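Local coordinates for protein probable transcriptional regulator (Rhodococcus jostii, PDB 3HIM) that probably binds DNA at cis-regulatory sequences as a transcriptional regulator of the TetR family, at residues B[63-66]-B[67-71]. Residues are numbered along the deposited sequence; the frame is centred on the assembly and turned at random.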
loop_
_atom_site.group_PDB
_atom_site.type_symbol
_atom_site.label_atom_id
_atom_site.label_comp_id
_atom_site.label_asym_id
_atom_site.label_seq_id
_atom_site.Cartn_x
_atom_site.Cartn_y
_atom_site.Cartn_z
ATOM N N LEU B 63 -3.574 -19.652 11.994
ATOM C CA LEU B 63 -3.586 -18.450 12.809
ATOM C C LEU B 63 -3.512 -17.203 11.922
ATOM O O LEU B 63 -4.191 -16.191 12.192
ATOM C CB LEU B 63 -2.426 -18.490 13.806
ATOM C CG LEU B 63 -2.144 -17.244 14.666
ATOM C CD1 LEU B 63 -3.382 -16.767 15.424
ATOM C CD2 LEU B 63 -1.002 -17.543 15.629
ATOM N N LEU B 64 -2.687 -17.276 10.871
ATOM C CA LEU B 64 -2.621 -16.203 9.888
ATOM C C LEU B 64 -3.983 -16.026 9.185
ATOM O O LEU B 64 -4.466 -14.898 9.014
ATOM C CB LEU B 64 -1.518 -16.477 8.855
ATOM C CG LEU B 64 -1.519 -15.524 7.654
ATOM C CD1 LEU B 64 -1.023 -14.144 8.099
ATOM C CD2 LEU B 64 -0.667 -16.086 6.515
ATOM N N TYR B 65 -4.588 -17.149 8.783
ATOM C CA TYR B 65 -5.898 -17.139 8.156
ATOM C C TYR B 65 -6.923 -16.501 9.077
ATOM O O TYR B 65 -7.689 -15.640 8.631
ATOM C CB TYR B 65 -6.328 -18.549 7.765
ATOM C CG TYR B 65 -7.780 -18.626 7.311
ATOM C CD1 TYR B 65 -8.229 -17.889 6.205
ATOM C CD2 TYR B 65 -8.708 -19.415 8.007
ATOM C CE1 TYR B 65 -9.563 -17.938 5.790
ATOM C CE2 TYR B 65 -10.048 -19.484 7.597
ATOM C CZ TYR B 65 -10.457 -18.738 6.485
ATOM O OH TYR B 65 -11.754 -18.785 6.074
ATOM N N ALA B 66 -6.934 -16.893 10.356
ATOM C CA ALA B 66 -7.842 -16.245 11.306
ATOM C C ALA B 66 -7.625 -14.726 11.336
ATOM O O ALA B 66 -8.576 -13.969 11.264
ATOM C CB ALA B 66 -7.718 -16.846 12.718
ATOM N N ILE B 67 -6.379 -14.290 11.429
ATOM C CA ILE B 67 -6.059 -12.855 11.451
ATOM C C ILE B 67 -6.569 -12.171 10.170
ATOM O O ILE B 67 -7.213 -11.142 10.220
ATOM C CB ILE B 67 -4.530 -12.631 11.674
ATOM C CG1 ILE B 67 -4.133 -13.046 13.095
ATOM C CG2 ILE B 67 -4.110 -11.179 11.419
ATOM C CD1 ILE B 67 -2.640 -13.229 13.303
ATOM N N SER B 68 -6.317 -12.791 9.026
ATOM C CA SER B 68 -6.628 -12.187 7.743
ATOM C C SER B 68 -8.154 -12.143 7.501
ATOM O O SER B 68 -8.698 -11.154 6.993
ATOM C CB SER B 68 -5.898 -12.948 6.632
ATOM O OG SER B 68 -6.118 -12.326 5.383
ATOM N N LEU B 69 -8.834 -13.210 7.881
ATOM C CA LEU B 69 -10.291 -13.281 7.797
ATOM C C LEU B 69 -10.935 -12.204 8.664
ATOM O O LEU B 69 -11.806 -11.446 8.212
ATOM C CB LEU B 69 -10.755 -14.667 8.254
ATOM C CG LEU B 69 -12.243 -14.983 8.278
ATOM C CD1 LEU B 69 -12.820 -15.021 6.847
ATOM C CD2 LEU B 69 -12.446 -16.329 8.993
ATOM N N GLU B 70 -10.475 -12.140 9.911
ATOM C CA GLU B 70 -10.989 -11.192 10.884
ATOM C C GLU B 70 -10.879 -9.802 10.286
ATOM O O GLU B 70 -11.876 -9.086 10.202
ATOM C CB GLU B 70 -10.188 -11.305 12.182
ATOM C CG GLU B 70 -10.491 -10.266 13.274
ATOM C CD GLU B 70 -9.881 -10.654 14.632
ATOM O OE1 GLU B 70 -8.656 -10.934 14.727
ATOM O OE2 GLU B 70 -10.639 -10.681 15.614
ATOM N N GLY B 71 -9.667 -9.449 9.849
ATOM C CA GLY B 71 -9.365 -8.134 9.256
ATOM C C GLY B 71 -10.180 -7.830 8.013
ATOM O O GLY B 71 -10.787 -6.767 7.917
#
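Leu63 and Ile67 meet one helical turn apart, through the outermost methyls of their side chains: CD1 of Leu63 lies 4.2 Å from CD1 of Ile67, the two chains slanting across each other. Ile67 reaches back because its CG1 branch is anti to its own carbonyl carbon (chi1 -69°), which also lays CG1 3.3 Å from Leu63 O. Ile67 N donates to Leu63 O at 3.0 Å, the first of the backbone bonds here. Both side chains pack on Ala25 of helix 16-32. Leu64 is tied to the next turn through its backbone, its O receiving Ser68 N at 2.8 Å, while its side chain turns to Val113 and Leu121.

At Tyr65 a second apolar pair forms on another side of the helix. The isobutyl group of Leu69 comes up against the hydroxyl end of the ring, where Leu69 CD2 lies 3.9 Å from Tyr65 OH and a similar distance from Tyr65 CZ. The methyl meets the ring obliquely, whereas CB of Leu69 lies over one face, displaced toward the rim. Along the backbone of the same pair, Leu69 N donates to Tyr65 O at 2.8 Å. The ring also stacks with His125, and Leu69 continues onto Ile129 and Ile132 of helix 123-149.

Ala66 O takes Glu70 N at 3.0 Å, and the extended side chain of Glu70 leads to a salt bridge with Arg22.

Four successive i to i+4 bonds with side-chain pairs on different sides are regular alpha-helix geometry. They form part of helix 60-82, whose side chains here pack on helices 16-32, 108-116 and 123-149, consistent with the helix that links the predicted helix-turn-helix DNA-binding domain to the C-terminal domain in TetR-family regulators.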